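Local coordinates for lipoprotein (Mycoplasma mycoides subsp. capri, PDB 7ADK) that is a mycoplasma lipoprotein whose DUF31 peptidase region belongs to clan PA, and which therefore probably acts as a surface protease, at residues B[513-518]-B[817-822]; B[805-810]-B[853-858]. All coordinates share one frame; numbering follows the deposited sequence.

Contact 1: residues B[513-518]-B[817-822]; sequences INENSS and DQQKEK
Ser-518 and Ile-513 meet Asp-817 at the better-packed end of a loop-to-loop contact, in which an inverse gamma turn centred on Asn-514 faces the segment leading toward helix 824-831. Ser-518 OG donates to Asp-817 OD1 (2.8 Å), which accepts on its anti lone pair, directed away from OD2. The serine hydroxyl is turned there by a chi1 of -65°, which sets it opposite the carbonyl carbon. Asp-817 OD2 accepts from the backbone N of Gln-807, so each carboxylate oxygen has its own partner and the group is tied at both ends.

Alongside, the buried Ile-513 leans on the backbone carbonyl of Asp-817. Its CD1 and CG2 both touch that oxygen from the same side, CG2 at 3.6 Å from Asp-817 O, while Ile-513 CA approaches the same oxygen as a CA-H...O contact of 3.4 Å.

Packing is looser toward solvent, where Asn-514 and Glu-515 are exposed. The gamma turn is closed by Glu-515 N bonding to Ile-513 O (2.8 Å), and Asn-514 directs its ND2 to Asp-511. Gln-819, bent at chi2 (59°), swings its amide back over the turn, with its backbone bonded to Phe-512. It makes no side-chain hydrogen bond to 513-518: Gln-819 OE1 lies 3.2 Å from Glu-515 N, but at a poor angle. Glu-515 CB also packs against that amide oxygen, 3.5 Å from Gln-819 OE1.

Contact 2: residues B[805-810]-B[853-858]; sequences LGQYDL and FKFNNG
Phe-853 and Phe-855 pack against Asp-809 and Gln-807 on the short strand 807-809, which pairs antiparallel with strand 783-792 in a mixed sheet; such a sheet is consistent with one half of a clan PA peptidase core. The C-terminal loop runs nearly antiparallel to the strand, 164° apart, and is joined to it by side chains.

Phe-853 comes first. Its CD1 approaches Asp-809 OD2 obliquely at 3.7 Å, with ring and carboxylate planes 67° apart. Arg-790 ties the two residues together, pairing with that carboxylate in a salt bridge and donating to Phe-853 O, while Tyr-812 stacks on the Phe-853 ring.

Phe-855 then lays its ring on Gln-807. The glutamine chain, with CG anti to the backbone N and extended beyond it, slides across one face. Gln-807 CG makes a CH-pi contact, 3.8 Å from the centroid of the Phe-855 ring. The amide lies almost flat on the ring, Gln-807 OE1 standing 3.3 Å from Phe-855 CG. That oxygen also accepts from the backbone N of Lys-816, which helps to fix the amide's rotation. At the ring edge sit Tyr-808 O, 3.7 Å from Phe-855 CZ, and Asp-809 CB; Arg-790 adds a cation-pi interaction.

At Asn-856 the chain turns sharply, Asn-857 N bonding back to Phe-855 O (2.8 Å). The more exposed Asn-856 amide accepts the cross-contact hydrogen bond, Gln-807 NE2 to Asn-856 OD1 at 3.2 Å, with the acceptor in the glutamine amide plane but the donor 37° above the asparagine carbonyl plane.

From the N terminus, the chain passes 513-518 in the loop between strands 503-507 and 535-537, and returns to it almost 300 residues later, when 817-822 closes contact 1. Before that return it has laid down 805-810, whose partner 853-858 arrives only afterwards, closing contact 2 over a much shorter loop. The two closures therefore cross, with strand 807-809 inside the first loop and 817-822 inside the second. Their centres are 12 Å apart and they join through a probable hydrogen bond from Asp-817 N to Gln-807 O (3.1 Å) and packing of Gln-818 on Tyr-808. Together they tie an inter-strand loop and the C-terminal tail to the mixed sheet.

Contact 1: residues B[513-518]-B[817-822]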
loop_
_atom_site.group_PDB
_atom_site.type_symbol
_atom_site.label_atom_id
_atom_site.label_comp_id
_atom_site.label_asym_id
_atom_site.label_seq_id
_atom_site.Cartn_x
_atom_site.Cartn_y
_atom_site.Cartn_z
ATOM N N ILE B 513 5.383 -41.864 9.264
ATOM C CA ILE B 513 5.392 -42.683 10.492
ATOM C C ILE B 513 5.087 -44.172 10.222
ATOM O O ILE B 513 5.297 -45.011 11.096
ATOM C CB ILE B 513 4.394 -42.062 11.505
ATOM C CG1 ILE B 513 4.791 -40.641 11.928
ATOM C CG2 ILE B 513 4.185 -42.883 12.781
ATOM C CD1 ILE B 513 6.177 -40.472 12.546
ATOM N N ASN B 514 4.584 -44.529 9.032
ATOM C CA ASN B 514 3.891 -45.798 8.753
ATOM C C ASN B 514 4.776 -47.066 8.614
ATOM O O ASN B 514 4.597 -47.884 7.709
ATOM C CB ASN B 514 2.896 -45.574 7.600
ATOM C CG ASN B 514 1.717 -46.542 7.572
ATOM O OD1 ASN B 514 1.581 -47.428 8.400
ATOM N ND2 ASN B 514 0.806 -46.390 6.644
ATOM N N GLU B 515 5.734 -47.236 9.528
ATOM C CA GLU B 515 6.235 -48.549 9.934
ATOM C C GLU B 515 5.230 -49.135 10.943
ATOM O O GLU B 515 4.511 -48.396 11.588
ATOM C CB GLU B 515 7.657 -48.450 10.518
ATOM C CG GLU B 515 8.216 -49.814 10.952
ATOM C CD GLU B 515 9.714 -49.840 11.271
ATOM O OE1 GLU B 515 10.233 -48.918 11.933
ATOM O OE2 GLU B 515 10.390 -50.831 10.907
ATOM N N ASN B 516 5.154 -50.446 11.096
ATOM C CA ASN B 516 4.213 -51.132 11.971
ATOM C C ASN B 516 4.269 -50.639 13.431
ATOM O O ASN B 516 5.330 -50.327 13.950
ATOM C CB ASN B 516 4.418 -52.646 11.871
ATOM C CG ASN B 516 4.447 -53.165 10.456
ATOM O OD1 ASN B 516 5.484 -53.366 9.869
ATOM N ND2 ASN B 516 3.333 -53.374 9.847
ATOM N N SER B 517 3.117 -50.627 14.115
ATOM C CA SER B 517 2.868 -50.235 15.523
ATOM C C SER B 517 3.016 -48.746 15.879
ATOM O O SER B 517 2.268 -48.254 16.722
ATOM C CB SER B 517 3.639 -51.130 16.504
ATOM O OG SER B 517 4.999 -50.757 16.587
ATOM N N SER B 518 3.885 -47.989 15.215
ATOM C CA SER B 518 3.983 -46.528 15.369
ATOM C C SER B 518 2.803 -45.644 14.880
ATOM O O SER B 518 2.766 -44.494 15.333
ATOM C CB SER B 518 5.277 -46.050 14.715
ATOM O OG SER B 518 6.394 -46.568 15.386
ATOM N N ASP B 817 10.065 -43.430 15.566
ATOM C CA ASP B 817 8.763 -43.726 14.948
ATOM C C ASP B 817 8.725 -43.493 13.424
ATOM O O ASP B 817 7.699 -43.699 12.798
ATOM C CB ASP B 817 7.681 -42.941 15.694
ATOM C CG ASP B 817 7.534 -43.445 17.129
ATOM O OD1 ASP B 817 7.030 -44.578 17.305
ATOM O OD2 ASP B 817 7.918 -42.725 18.073
ATOM N N GLN B 818 9.823 -43.065 12.805
ATOM C CA GLN B 818 9.872 -42.658 11.399
ATOM C C GLN B 818 10.111 -43.865 10.463
ATOM O O GLN B 818 10.858 -44.787 10.793
ATOM C CB GLN B 818 10.880 -41.498 11.298
ATOM C CG GLN B 818 10.971 -40.752 9.965
ATOM C CD GLN B 818 11.913 -41.392 8.953
ATOM O OE1 GLN B 818 12.685 -42.292 9.237
ATOM N NE2 GLN B 818 11.902 -40.957 7.728
ATOM N N GLN B 819 9.463 -43.870 9.292
ATOM C CA GLN B 819 9.342 -44.988 8.333
ATOM C C GLN B 819 10.663 -45.432 7.652
ATOM O O GLN B 819 10.681 -46.382 6.876
ATOM C CB GLN B 819 8.229 -44.576 7.349
ATOM C CG GLN B 819 7.962 -45.358 6.053
ATOM C CD GLN B 819 7.601 -46.830 6.177
ATOM O OE1 GLN B 819 7.829 -47.490 7.170
ATOM N NE2 GLN B 819 7.033 -47.416 5.156
ATOM N N LYS B 820 11.790 -44.783 7.938
ATOM C CA LYS B 820 13.132 -45.123 7.449
ATOM C C LYS B 820 13.296 -45.124 5.917
ATOM O O LYS B 820 14.153 -45.822 5.376
ATOM C CB LYS B 820 13.602 -46.418 8.115
ATOM N N GLU B 821 12.454 -44.361 5.214
ATOM C CA GLU B 821 12.472 -44.160 3.758
ATOM C C GLU B 821 11.732 -42.863 3.336
ATOM O O GLU B 821 11.271 -42.719 2.209
ATOM C CB GLU B 821 11.929 -45.424 3.062
ATOM C CG GLU B 821 12.652 -45.729 1.750
ATOM C CD GLU B 821 14.099 -46.174 1.963
ATOM O OE1 GLU B 821 14.350 -47.364 2.209
ATOM O OE2 GLU B 821 15.000 -45.335 1.850
ATOM N N LYS B 822 11.582 -41.929 4.281
ATOM C CA LYS B 822 10.615 -40.821 4.292
ATOM C C LYS B 822 11.214 -39.569 4.964
ATOM O O LYS B 822 10.654 -39.015 5.908
ATOM C CB LYS B 822 9.307 -41.289 4.961
ATOM C CG LYS B 822 8.389 -42.189 4.120
ATOM C CD LYS B 822 7.626 -41.439 3.027
ATOM C CE LYS B 822 6.551 -42.304 2.389
ATOM N NZ LYS B 822 5.629 -41.555 1.519
#

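Contact 2: residues B[805-810]-B[853-858]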
loop_
_atom_site.group_PDB
_atom_site.type_symbol
_atom_site.label_atom_id
_atom_site.label_comp_id
_atom_site.label_asym_id
_atom_site.label_seq_id
_atom_site.Cartn_x
_atom_site.Cartn_y
_atom_site.Cartn_z
ATOM N N LEU B 805 3.120 -38.731 20.473
ATOM C CA LEU B 805 3.399 -37.684 19.470
ATOM C C LEU B 805 4.311 -38.198 18.340
ATOM O O LEU B 805 4.225 -37.720 17.214
ATOM C CB LEU B 805 3.960 -36.421 20.156
ATOM C CG LEU B 805 4.635 -35.377 19.235
ATOM C CD1 LEU B 805 3.680 -34.745 18.236
ATOM C CD2 LEU B 805 5.226 -34.250 20.055
ATOM N N GLY B 806 5.159 -39.186 18.603
ATOM C CA GLY B 806 6.088 -39.751 17.631
ATOM C C GLY B 806 7.378 -38.952 17.491
ATOM O O GLY B 806 7.366 -37.735 17.311
ATOM N N GLN B 807 8.509 -39.651 17.519
ATOM C CA GLN B 807 9.837 -39.070 17.347
ATOM C C GLN B 807 10.319 -39.261 15.907
ATOM O O GLN B 807 10.415 -40.382 15.408
ATOM C CB GLN B 807 10.779 -39.727 18.356
ATOM C CG GLN B 807 12.210 -39.194 18.266
ATOM C CD GLN B 807 13.172 -40.129 18.950
ATOM O OE1 GLN B 807 13.738 -41.003 18.321
ATOM N NE2 GLN B 807 13.363 -40.022 20.240
ATOM N N TYR B 808 10.648 -38.162 15.241
ATOM C CA TYR B 808 10.966 -38.146 13.825
ATOM C C TYR B 808 11.846 -36.954 13.448
ATOM O O TYR B 808 11.808 -35.905 14.077
ATOM C CB TYR B 808 9.660 -38.171 13.006
ATOM C CG TYR B 808 8.799 -36.924 13.036
ATOM C CD1 TYR B 808 7.718 -36.816 13.925
ATOM C CD2 TYR B 808 9.054 -35.885 12.127
ATOM C CE1 TYR B 808 6.921 -35.662 13.929
ATOM C CE2 TYR B 808 8.270 -34.727 12.139
ATOM C CZ TYR B 808 7.211 -34.604 13.049
ATOM O OH TYR B 808 6.492 -33.456 13.111
ATOM N N ASP B 809 12.595 -37.092 12.365
ATOM C CA ASP B 809 13.222 -35.983 11.661
ATOM C C ASP B 809 13.007 -36.184 10.162
ATOM O O ASP B 809 13.442 -37.190 9.605
ATOM C CB ASP B 809 14.692 -35.906 12.075
ATOM C CG ASP B 809 15.429 -34.689 11.521
ATOM O OD1 ASP B 809 15.112 -34.249 10.396
ATOM O OD2 ASP B 809 16.340 -34.206 12.226
ATOM N N LEU B 810 12.287 -35.276 9.511
ATOM C CA LEU B 810 11.941 -35.392 8.092
ATOM C C LEU B 810 12.945 -34.721 7.137
ATOM O O LEU B 810 12.763 -34.776 5.927
ATOM C CB LEU B 810 10.436 -35.147 7.837
ATOM C CG LEU B 810 9.750 -33.936 8.466
ATOM C CD1 LEU B 810 10.300 -32.662 7.870
ATOM C CD2 LEU B 810 8.254 -34.006 8.251
ATOM N N PHE B 853 22.229 -34.720 15.212
ATOM C CA PHE B 853 20.894 -35.099 14.734
ATOM C C PHE B 853 20.482 -36.546 15.025
ATOM O O PHE B 853 19.366 -36.941 14.674
ATOM C CB PHE B 853 20.761 -34.736 13.256
ATOM C CG PHE B 853 20.716 -33.245 13.004
ATOM C CD1 PHE B 853 19.515 -32.535 13.149
ATOM C CD2 PHE B 853 21.879 -32.558 12.649
ATOM C CE1 PHE B 853 19.478 -31.157 12.906
ATOM C CE2 PHE B 853 21.845 -31.181 12.397
ATOM C CZ PHE B 853 20.641 -30.484 12.518
ATOM N N LYS B 854 21.316 -37.337 15.704
ATOM C CA LYS B 854 20.914 -38.640 16.258
ATOM C C LYS B 854 19.901 -38.472 17.400
ATOM O O LYS B 854 19.674 -37.369 17.880
ATOM C CB LYS B 854 22.143 -39.425 16.724
ATOM C CG LYS B 854 23.061 -39.847 15.573
ATOM C CD LYS B 854 24.273 -40.598 16.137
ATOM C CE LYS B 854 25.362 -40.848 15.093
ATOM N NZ LYS B 854 25.037 -41.882 14.139
ATOM N N PHE B 855 19.279 -39.557 17.834
ATOM C CA PHE B 855 18.323 -39.598 18.942
ATOM C C PHE B 855 18.733 -40.634 19.998
ATOM O O PHE B 855 19.379 -41.632 19.679
ATOM C CB PHE B 855 16.928 -39.949 18.425
ATOM C CG PHE B 855 16.214 -38.928 17.578
ATOM C CD1 PHE B 855 15.491 -37.888 18.182
ATOM C CD2 PHE B 855 16.181 -39.073 16.184
ATOM C CE1 PHE B 855 14.738 -37.005 17.398
ATOM C CE2 PHE B 855 15.427 -38.194 15.401
ATOM C CZ PHE B 855 14.702 -37.165 16.010
ATOM N N ASN B 856 18.282 -40.423 21.241
ATOM C CA ASN B 856 18.357 -41.319 22.407
ATOM C C ASN B 856 19.766 -41.649 22.935
ATOM O O ASN B 856 19.981 -41.533 24.144
ATOM C CB ASN B 856 17.500 -42.583 22.173
ATOM C CG ASN B 856 16.018 -42.284 22.059
ATOM O OD1 ASN B 856 15.416 -42.293 20.996
ATOM N ND2 ASN B 856 15.380 -41.963 23.158
ATOM N N ASN B 857 20.737 -42.021 22.093
ATOM C CA ASN B 857 22.136 -42.140 22.523
ATOM C C ASN B 857 22.773 -40.751 22.704
ATOM O O ASN B 857 23.512 -40.533 23.658
ATOM C CB ASN B 857 22.926 -43.078 21.589
ATOM C CG ASN B 857 23.318 -42.514 20.227
ATOM O OD1 ASN B 857 22.633 -41.716 19.612
ATOM N ND2 ASN B 857 24.449 -42.922 19.709
ATOM N N GLY B 858 22.408 -39.789 21.850
ATOM C CA GLY B 858 22.548 -38.356 22.097
ATOM C C GLY B 858 21.224 -37.755 22.565
ATOM O O GLY B 858 20.282 -37.657 21.790
#